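PDB 2XU0: erythrocyte membrane protein 1 from Plasmodium falciparum, which probably binds host cell surface receptors as a parasite adhesin of infected red cells, and is represented here by its N-terminal NTS-DBL1 domain, which is involved in rosetting. Local coordinates for residues I384-K387 with L388-Y392; Y346-G349 with D350-C354; H19-A22 with R23-L26; D367-C370 with P371-Q374. The protein carries 10 engineered substitutions. All blocks are in the same frame, centred on the assembly; numbering follows the deposited sequence.

Contact 1: I384-K387 with L388-Y392; sequences IVKK and LEEFY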
loop_
_atom_site.group_PDB
_atom_site.type_symbol
_atom_site.label_atom_id
_atom_site.label_comp_id
_atom_site.label_asym_id
_atom_site.label_seq_id
_atom_site.Cartn_x
_atom_site.Cartn_y
_atom_site.Cartn_z
ATOM N N ILE A 384 12.151 -5.586 13.476
ATOM C CA ILE A 384 13.082 -4.871 12.597
ATOM C C ILE A 384 13.836 -5.842 11.697
ATOM O O ILE A 384 14.114 -5.521 10.538
ATOM C CB ILE A 384 14.019 -3.929 13.428
ATOM C CG1 ILE A 384 13.366 -2.577 13.676
ATOM C CG2 ILE A 384 15.445 -3.768 12.836
ATOM C CD1 ILE A 384 13.197 -1.551 12.437
ATOM N N VAL A 385 14.176 -7.028 12.245
ATOM C CA VAL A 385 14.891 -8.074 11.519
ATOM C C VAL A 385 14.023 -8.656 10.421
ATOM O O VAL A 385 14.515 -8.882 9.315
ATOM C CB VAL A 385 15.497 -9.121 12.483
ATOM C CG1 VAL A 385 15.745 -10.463 11.800
ATOM C CG2 VAL A 385 16.780 -8.568 13.121
ATOM N N LYS A 386 12.732 -8.835 10.709
ATOM C CA LYS A 386 11.757 -9.332 9.748
ATOM C C LYS A 386 11.523 -8.273 8.618
ATOM O O LYS A 386 11.337 -8.655 7.458
ATOM C CB LYS A 386 10.444 -9.612 10.466
ATOM C CG LYS A 386 9.342 -10.208 9.612
ATOM C CD LYS A 386 8.052 -10.418 10.422
ATOM C CE LYS A 386 6.826 -10.562 9.542
ATOM N NZ LYS A 386 6.798 -11.851 8.787
ATOM N N LYS A 387 11.491 -6.960 8.984
ATOM C CA LYS A 387 11.235 -5.857 8.037
ATOM C C LYS A 387 12.444 -5.697 7.120
ATOM O O LYS A 387 12.282 -5.567 5.911
ATOM C CB LYS A 387 10.910 -4.566 8.796
ATOM C CG LYS A 387 9.510 -4.575 9.419
ATOM C CD LYS A 387 8.457 -4.403 8.333
ATOM C CE LYS A 387 7.143 -5.029 8.659
ATOM N NZ LYS A 387 6.261 -4.985 7.465
ATOM N N LEU A 388 13.652 -5.861 7.677
ATOM C CA LEU A 388 14.873 -5.821 6.883
ATOM C C LEU A 388 14.817 -6.885 5.797
ATOM O O LEU A 388 15.223 -6.592 4.675
ATOM C CB LEU A 388 16.136 -6.009 7.754
ATOM C CG LEU A 388 17.517 -6.033 7.014
ATOM C CD1 LEU A 388 17.761 -4.745 6.184
ATOM C CD2 LEU A 388 18.673 -6.279 7.974
ATOM N N GLU A 389 14.376 -8.126 6.131
ATOM C CA GLU A 389 14.329 -9.209 5.155
ATOM C C GLU A 389 13.328 -8.890 4.048
ATOM O O GLU A 389 13.664 -9.008 2.874
ATOM C CB GLU A 389 14.074 -10.579 5.809
ATOM C CG GLU A 389 13.875 -11.704 4.810
ATOM C CD GLU A 389 13.882 -13.071 5.471
ATOM O OE1 GLU A 389 12.799 -13.689 5.557
ATOM O OE2 GLU A 389 14.958 -13.498 5.953
ATOM N N GLU A 390 12.123 -8.454 4.429
ATOM C CA GLU A 390 11.079 -8.008 3.511
ATOM C C GLU A 390 11.613 -6.945 2.573
ATOM O O GLU A 390 11.270 -6.949 1.393
ATOM C CB GLU A 390 9.892 -7.458 4.311
ATOM C CG GLU A 390 9.100 -8.548 5.019
ATOM C CD GLU A 390 7.936 -8.052 5.855
ATOM O OE1 GLU A 390 7.697 -6.827 5.874
ATOM O OE2 GLU A 390 7.344 -8.873 6.586
ATOM N N PHE A 391 12.416 -6.014 3.112
ATOM C CA PHE A 391 13.051 -4.930 2.386
ATOM C C PHE A 391 14.018 -5.460 1.309
ATOM O O PHE A 391 13.899 -5.071 0.142
ATOM C CB PHE A 391 13.800 -3.975 3.358
ATOM C CG PHE A 391 14.639 -2.988 2.582
ATOM C CD1 PHE A 391 14.041 -1.916 1.913
ATOM C CD2 PHE A 391 16.001 -3.195 2.411
ATOM C CE1 PHE A 391 14.800 -1.060 1.111
ATOM C CE2 PHE A 391 16.757 -2.339 1.610
ATOM C CZ PHE A 391 16.148 -1.280 0.964
ATOM N N TYR A 392 14.949 -6.370 1.683
ATOM C CA TYR A 392 15.910 -6.918 0.700
ATOM C C TYR A 392 15.192 -7.696 -0.394
ATOM O O TYR A 392 15.587 -7.605 -1.558
ATOM C CB TYR A 392 16.958 -7.836 1.366
ATOM C CG TYR A 392 18.003 -7.142 2.215
ATOM C CD1 TYR A 392 18.672 -6.013 1.747
ATOM C CD2 TYR A 392 18.465 -7.725 3.398
ATOM C CE1 TYR A 392 19.727 -5.444 2.463
ATOM C CE2 TYR A 392 19.488 -7.140 4.144
ATOM C CZ TYR A 392 20.112 -5.998 3.675
ATOM O OH TYR A 392 21.073 -5.402 4.435
HETATM O O HOH W 1 5.124 -8.062 7.958
#
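Lys387 and Glu390 both set CG beside the backbone N (chi1 -74° and -72°), and Lys387 bends once more at chi2 (-74°), so the lysine chain crosses the extended glutamate and brings its ammonium to the carboxylate. Lys387 NZ lies 2.8 Å from Glu390 OE1, on the syn lone pair, in a hydrogen-bonded salt bridge. The second oxygen faces the previous turn: Lys386 CE is 3.4 Å from Glu390 OE2, while Lys386 NZ stands off at 3.7 Å, a long salt bridge. A water donates to Glu390 OE2 at 2.7 Å and takes a weak bond from Lys387 NZ. These i to i+3 and i to i+4 pairs are the spacings that one helix offers, here inside helix 371-407 of the C-terminal part of the Duffy-binding-like domain, which packs against helix 311-338. That neighbour supplies Trp319, whose NE1 also donates to Glu390 OE1, so two donors grip this oxygen of a buried side chain and probably help keep it ionised. Glutamate suits the site because its chain is long enough to hold a carboxylate between both lysines; on the way CG passes 3.3 Å from Lys386 O, the acceptor of Glu390 N. Phe391 N continues the backbone bonding, 2.8 Å from Lys387 O. Leu388 and Phe391 pack on Phe461 and Pro457, and Ile384 on Phe461, while Glu389 sends its carboxylate outward to Lys393.

Contact 2: Y346-G349 with D350-C354; sequences YCSG and DGHDC
The Tyr346 ring is met obliquely by Cys354, whose CB comes 3.7 Å from Tyr346 CD2 and whose SG stands 5.0 Å from the ring centroid, a sulfur-aromatic contact. His352 carries the other flat group: Asp350 CB lies over one face, offset toward the rim, and Ser348 OG approaches that ring obliquely, 3.7 Å from His352 CG. Between the two rings Ser348 does the polar work. With chi1 at 80° its OG sits between the backbone N and the carbonyl carbon and leans into the turn, where it accepts from His352 N at 3.2 Å and, weakly, from Asp350 N. A water joins OG to Asp350 OD2. A small hydroxyl suits this buried corner, since it can serve several partners at once. Another water accepts from Tyr346 N and donates to Asp353 OD1, an oxygen that is also hydrogen-bonded to Thr355 OG1. The backbones close round these groups: Cys354 N reaches Tyr346 O at 2.9 Å, Ser348 N reaches His352 O at 3.0 Å, and Cys347 and Asp353 form a non-hydrogen-bonded antiparallel pair. Gly351 N bonds Ser348 O at 3.0 Å, and Gly351, with a positive phi (79°), takes a conformation easy for a residue without CB. Anchored by the disulfides Cys347-Cys370 and Cys354-Cys470, the hairpin fits the 3:5 type: a type I turn from Ser348 to Gly351, with Gly351 the glycine of a G1 beta bulge.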
loop_
_atom_site.group_PDB
_atom_site.type_symbol
_atom_site.label_atom_id
_atom_site.label_comp_id
_atom_site.label_asym_id
_atom_site.label_seq_id
_atom_site.Cartn_x
_atom_site.Cartn_y
_atom_site.Cartn_z
ATOM N N TYR A 346 16.525 5.258 32.994
ATOM C CA TYR A 346 17.515 5.186 31.925
ATOM C C TYR A 346 18.107 3.786 31.970
ATOM O O TYR A 346 19.029 3.487 32.745
ATOM C CB TYR A 346 18.592 6.276 32.059
ATOM C CG TYR A 346 19.323 6.645 30.779
ATOM C CD1 TYR A 346 19.439 7.972 30.378
ATOM C CD2 TYR A 346 19.990 5.677 30.026
ATOM C CE1 TYR A 346 20.159 8.325 29.233
ATOM C CE2 TYR A 346 20.698 6.015 28.871
ATOM C CZ TYR A 346 20.788 7.343 28.481
ATOM O OH TYR A 346 21.485 7.686 27.339
ATOM N N CYS A 347 17.540 2.925 31.129
ATOM C CA CYS A 347 17.918 1.528 31.005
ATOM C C CYS A 347 18.730 1.311 29.720
ATOM O O CYS A 347 18.810 2.202 28.858
ATOM C CB CYS A 347 16.653 0.676 31.011
ATOM S SG CYS A 347 15.544 1.003 32.412
ATOM N N SER A 348 19.297 0.109 29.584
ATOM C CA SER A 348 20.009 -0.340 28.391
ATOM C C SER A 348 19.245 -1.560 27.833
ATOM O O SER A 348 18.398 -2.135 28.543
ATOM C CB SER A 348 21.436 -0.736 28.745
ATOM O OG SER A 348 21.529 -2.029 29.320
ATOM N N GLY A 349 19.583 -1.960 26.601
ATOM C CA GLY A 349 19.007 -3.129 25.943
ATOM C C GLY A 349 19.291 -4.422 26.687
ATOM O O GLY A 349 18.532 -5.387 26.541
ATOM N N ASP A 350 20.384 -4.446 27.502
ATOM C CA ASP A 350 20.778 -5.608 28.326
ATOM C C ASP A 350 20.036 -5.641 29.698
ATOM O O ASP A 350 20.288 -6.530 30.517
ATOM C CB ASP A 350 22.318 -5.656 28.544
ATOM C CG ASP A 350 23.183 -5.443 27.307
ATOM O OD1 ASP A 350 23.207 -6.343 26.436
ATOM O OD2 ASP A 350 23.898 -4.408 27.250
ATOM N N GLY A 351 19.144 -4.685 29.924
ATOM C CA GLY A 351 18.382 -4.557 31.163
ATOM C C GLY A 351 19.156 -3.930 32.315
ATOM O O GLY A 351 18.756 -4.063 33.477
ATOM N N HIS A 352 20.276 -3.237 32.010
ATOM C CA HIS A 352 21.076 -2.561 33.039
ATOM C C HIS A 352 20.458 -1.217 33.380
ATOM O O HIS A 352 19.904 -0.543 32.498
ATOM C CB HIS A 352 22.524 -2.320 32.573
ATOM C CG HIS A 352 23.269 -3.547 32.154
ATOM N ND1 HIS A 352 24.456 -3.455 31.454
ATOM C CD2 HIS A 352 22.978 -4.858 32.356
ATOM C CE1 HIS A 352 24.847 -4.703 31.247
ATOM N NE2 HIS A 352 23.987 -5.579 31.767
ATOM N N ASP A 353 20.566 -0.819 34.660
ATOM C CA ASP A 353 20.109 0.491 35.100
ATOM C C ASP A 353 21.334 1.394 34.956
ATOM O O ASP A 353 22.281 1.294 35.748
ATOM C CB ASP A 353 19.556 0.448 36.541
ATOM C CG ASP A 353 19.145 1.785 37.141
ATOM O OD1 ASP A 353 19.201 2.817 36.417
ATOM O OD2 ASP A 353 18.766 1.807 38.338
ATOM N N CYS A 354 21.326 2.253 33.919
ATOM C CA CYS A 354 22.441 3.147 33.599
ATOM C C CYS A 354 22.761 4.183 34.690
ATOM O O CYS A 354 23.904 4.653 34.770
ATOM C CB CYS A 354 22.251 3.781 32.219
ATOM S SG CYS A 354 22.025 2.576 30.874
HETATM O O HOH W 2 17.096 3.850 35.314
HETATM O O HOH W 3 24.363 -1.928 29.001
#

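Contact 3: H19-A22 with R23-L26; sequences HKSA and RNVL
Ser21 and Asn24 face each other across the first turn of helix 22-39, the hydroxyl of one directed at the backbone of the other. At chi1 71° Ser21 OG folds back over its own main chain and accepts from Asn24 N at 3.1 Å, with an N-H...O angle of 164°, which makes Ser21 the N-cap. The Asn24 amide turns alongside without bonding to that hydroxyl: its ND2 donates to Ser18 O and its OD1 accepts from Lys281 N, while its CB rests 3.5 Å from His19 O. Val25 also reaches back along the chain, its CG2 3.5 Å from Ser21 O and 4.0 Å from Lys20 CA. Leu26 arches over the preceding turn, so that its CG sits 3.1 Å from Ala22 O, the same carbonyl that accepts Leu26 N at 2.8 Å. Ala22, with only a methyl group, fits where the helix start meets helix 429-437. Serine suits the cap because its short side chain can replace the missing carbonyl of a preceding turn. Glu17 holds both Ser21 OG, by a hydrogen bond, and Arg23, whose guanidinium leads away from the turn into a salt bridge, and its negative charge beside the positive end of the helix dipole is probably favourable.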
loop_
_atom_site.group_PDB
_atom_site.type_symbol
_atom_site.label_atom_id
_atom_site.label_comp_id
_atom_site.label_asym_id
_atom_site.label_seq_id
_atom_site.Cartn_x
_atom_site.Cartn_y
_atom_site.Cartn_z
ATOM N N HIS A 19 7.073 16.439 -3.365
ATOM C CA HIS A 19 6.589 16.250 -4.742
ATOM C C HIS A 19 7.396 15.081 -5.366
ATOM O O HIS A 19 7.033 14.577 -6.417
ATOM C CB HIS A 19 6.779 17.564 -5.546
ATOM C CG HIS A 19 8.214 17.838 -5.898
ATOM N ND1 HIS A 19 9.135 18.265 -4.936
ATOM C CD2 HIS A 19 8.851 17.688 -7.082
ATOM C CE1 HIS A 19 10.285 18.390 -5.579
ATOM N NE2 HIS A 19 10.166 18.044 -6.873
ATOM N N LYS A 20 8.490 14.665 -4.694
ATOM C CA LYS A 20 9.329 13.533 -5.101
ATOM C C LYS A 20 9.113 12.285 -4.230
ATOM O O LYS A 20 9.975 11.402 -4.198
ATOM C CB LYS A 20 10.814 13.940 -5.205
ATOM C CG LYS A 20 11.153 14.728 -6.462
ATOM C CD LYS A 20 12.606 15.145 -6.431
ATOM C CE LYS A 20 12.994 16.024 -7.597
ATOM N NZ LYS A 20 14.281 16.727 -7.345
ATOM N N SER A 21 7.938 12.170 -3.562
ATOM C CA SER A 21 7.584 10.952 -2.811
ATOM C C SER A 21 7.263 9.923 -3.885
ATOM O O SER A 21 6.888 10.321 -5.010
ATOM C CB SER A 21 6.343 11.191 -1.940
ATOM O OG SER A 21 5.162 11.311 -2.721
ATOM N N ALA A 22 7.437 8.616 -3.584
ATOM C CA ALA A 22 7.150 7.570 -4.575
ATOM C C ALA A 22 5.736 7.640 -5.035
ATOM O O ALA A 22 5.515 7.486 -6.213
ATOM C CB ALA A 22 7.462 6.165 -4.016
ATOM N N ARG A 23 4.755 7.873 -4.109
ATOM C CA ARG A 23 3.355 8.011 -4.484
ATOM C C ARG A 23 3.164 9.098 -5.539
ATOM O O ARG A 23 2.499 8.851 -6.531
ATOM C CB ARG A 23 2.433 8.247 -3.256
ATOM C CG ARG A 23 0.927 8.225 -3.657
ATOM C CD ARG A 23 -0.036 8.418 -2.476
ATOM N NE ARG A 23 0.110 9.728 -1.832
ATOM C CZ ARG A 23 -0.488 10.846 -2.249
ATOM N NH1 ARG A 23 -1.275 10.830 -3.318
ATOM N NH2 ARG A 23 -0.275 11.992 -1.620
ATOM N N ASN A 24 3.715 10.290 -5.325
ATOM C CA ASN A 24 3.599 11.388 -6.277
ATOM C C ASN A 24 4.261 11.086 -7.606
ATOM O O ASN A 24 3.660 11.324 -8.660
ATOM C CB ASN A 24 4.129 12.737 -5.659
ATOM C CG ASN A 24 3.120 13.366 -4.761
ATOM O OD1 ASN A 24 1.924 13.248 -5.000
ATOM N ND2 ASN A 24 3.561 14.013 -3.692
ATOM N N VAL A 25 5.479 10.528 -7.570
ATOM C CA VAL A 25 6.192 10.195 -8.817
ATOM C C VAL A 25 5.438 9.096 -9.599
ATOM O O VAL A 25 5.271 9.224 -10.800
ATOM C CB VAL A 25 7.680 9.850 -8.542
ATOM C CG1 VAL A 25 8.355 9.183 -9.743
ATOM C CG2 VAL A 25 8.451 11.103 -8.099
ATOM N N LEU A 26 4.920 8.070 -8.909
ATOM C CA LEU A 26 4.227 6.974 -9.595
ATOM C C LEU A 26 2.904 7.445 -10.169
ATOM O O LEU A 26 2.559 7.045 -11.280
ATOM C CB LEU A 26 4.045 5.726 -8.679
ATOM C CG LEU A 26 5.318 5.072 -8.087
ATOM C CD1 LEU A 26 4.971 4.148 -6.906
ATOM C CD2 LEU A 26 6.106 4.332 -9.122
#

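Contact 4: D367-C370 with P371-Q374; sequences DLDC and PRCQ
Arg372 folds back along Asp369, beginning at CB, which rests 3.3 Å from Asp369 O. That carbonyl is also the acceptor of Arg372 N, at 3.1 Å. CG stays close, 3.5 Å from Asp369 O, before the chain bends at chi3 (-62°) and swings the guanidinium back over the loop; NE there has a long, weak ion pair with Glu337. Asp369 O now lies over the centre of one guanidinium face, 3.9 Å from Arg372 CZ. At the tip NH1 reaches Asp369 OD1 at 3.5 Å in a salt bridge, with NH2 beside it near the same carboxylate. The two chains run side by side and point the same way, but their planar ends are turned 51° apart, which suggests an ion pair held more by charge than by a straight hydrogen bond. Arginine suits the place, since its long chain can cover a carbonyl and still reach the carboxylate. Earlier in the loop, Asp367 OD1 accepts from Cys370 N at 2.9 Å, on the syn side though out of the carboxylate plane. Pro371 packs its CD 3.2 Å from Asp367 O; proline fits the first position of a helix because its nitrogen needs no acceptor. Cys370 O takes Cys373 N at 2.8 Å and, weakly, Gln374 N; a disulfide ties Cys373 to Cys338. The Asp367 bond is an Asx motif leading into the first turn of helix 371-407, which starts at Pro371.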
loop_
_atom_site.group_PDB
_atom_site.type_symbol
_atom_site.label_atom_id
_atom_site.label_comp_id
_atom_site.label_asym_id
_atom_site.label_seq_id
_atom_site.Cartn_x
_atom_site.Cartn_y
_atom_site.Cartn_z
ATOM N N ASP A 367 18.287 -3.356 38.033
ATOM C CA ASP A 367 17.166 -3.087 38.933
ATOM C C ASP A 367 15.973 -3.954 38.463
ATOM O O ASP A 367 16.148 -4.858 37.638
ATOM C CB ASP A 367 16.817 -1.572 38.963
ATOM C CG ASP A 367 16.189 -1.017 37.691
ATOM O OD1 ASP A 367 16.367 -1.639 36.625
ATOM O OD2 ASP A 367 15.476 0.015 37.776
ATOM N N LEU A 368 14.773 -3.684 38.962
ATOM C CA LEU A 368 13.626 -4.501 38.584
ATOM C C LEU A 368 12.808 -3.916 37.441
ATOM O O LEU A 368 12.084 -4.662 36.784
ATOM C CB LEU A 368 12.765 -4.878 39.804
ATOM C CG LEU A 368 13.555 -5.537 40.955
ATOM C CD1 LEU A 368 13.012 -5.135 42.240
ATOM C CD2 LEU A 368 13.619 -7.055 40.838
ATOM N N ASP A 369 12.969 -2.604 37.161
ATOM C CA ASP A 369 12.273 -1.964 36.046
ATOM C C ASP A 369 12.975 -2.211 34.695
ATOM O O ASP A 369 12.305 -2.530 33.712
ATOM C CB ASP A 369 12.067 -0.462 36.305
ATOM C CG ASP A 369 11.153 -0.130 37.475
ATOM O OD1 ASP A 369 10.521 -1.065 38.026
ATOM O OD2 ASP A 369 11.066 1.065 37.841
ATOM N N CYS A 370 14.322 -2.081 34.650
ATOM C CA CYS A 370 15.114 -2.243 33.422
ATOM C C CYS A 370 15.058 -3.576 32.675
ATOM O O CYS A 370 15.057 -3.517 31.443
ATOM C CB CYS A 370 16.523 -1.689 33.560
ATOM S SG CYS A 370 16.562 0.084 33.919
ATOM N N PRO A 371 14.848 -4.763 33.322
ATOM C CA PRO A 371 14.619 -5.992 32.529
ATOM C C PRO A 371 13.483 -5.831 31.509
ATOM O O PRO A 371 13.578 -6.433 30.454
ATOM C CB PRO A 371 14.295 -7.051 33.594
ATOM C CG PRO A 371 15.004 -6.562 34.823
ATOM C CD PRO A 371 14.818 -5.065 34.772
ATOM N N ARG A 372 12.462 -4.978 31.779
ATOM C CA ARG A 372 11.360 -4.691 30.843
ATOM C C ARG A 372 11.854 -3.964 29.561
ATOM O O ARG A 372 11.237 -4.116 28.501
ATOM C CB ARG A 372 10.255 -3.849 31.499
ATOM C CG ARG A 372 9.564 -4.506 32.685
ATOM C CD ARG A 372 8.205 -3.884 32.982
ATOM N NE ARG A 372 8.277 -2.467 33.359
ATOM C CZ ARG A 372 8.490 -2.020 34.595
ATOM N NH1 ARG A 372 8.687 -2.872 35.593
ATOM N NH2 ARG A 372 8.516 -0.717 34.837
ATOM N N CYS A 373 12.942 -3.148 29.672
ATOM C CA CYS A 373 13.575 -2.488 28.526
ATOM C C CYS A 373 14.166 -3.581 27.656
ATOM O O CYS A 373 13.920 -3.581 26.457
ATOM C CB CYS A 373 14.643 -1.482 28.944
ATOM S SG CYS A 373 15.555 -0.752 27.551
ATOM N N GLN A 374 14.890 -4.543 28.275
ATOM C CA GLN A 374 15.460 -5.711 27.600
ATOM C C GLN A 374 14.379 -6.468 26.791
ATOM O O GLN A 374 14.579 -6.694 25.601
ATOM C CB GLN A 374 16.177 -6.639 28.603
ATOM C CG GLN A 374 16.903 -7.812 27.948
ATOM C CD GLN A 374 17.623 -8.699 28.931
ATOM O OE1 GLN A 374 18.791 -9.016 28.746
ATOM N NE2 GLN A 374 16.940 -9.144 29.984
#

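Contacts 1 and 4 both use helix 371-407, contact 4 joining the preceding loop to its first turn and contact 1 lying further along it; their centres are about 27 Å apart. Each is partly buried and carries an ion pair, but contact 1 sets its glutamate against a neighbouring helix, whereas contact 4 pairs an aspartate with an arginine at the surface and is tied by disulfides. Contacts 2 and 4 touch, their centres about 7 Å apart, and the Cys347-Cys370 disulfide (SG to SG 2.0 Å) fastens the hairpin to the helix start. Contact 2 is buried although far from the chain's centre. Contact 3, in the N-terminal segment, is also buried but uses a serine cap.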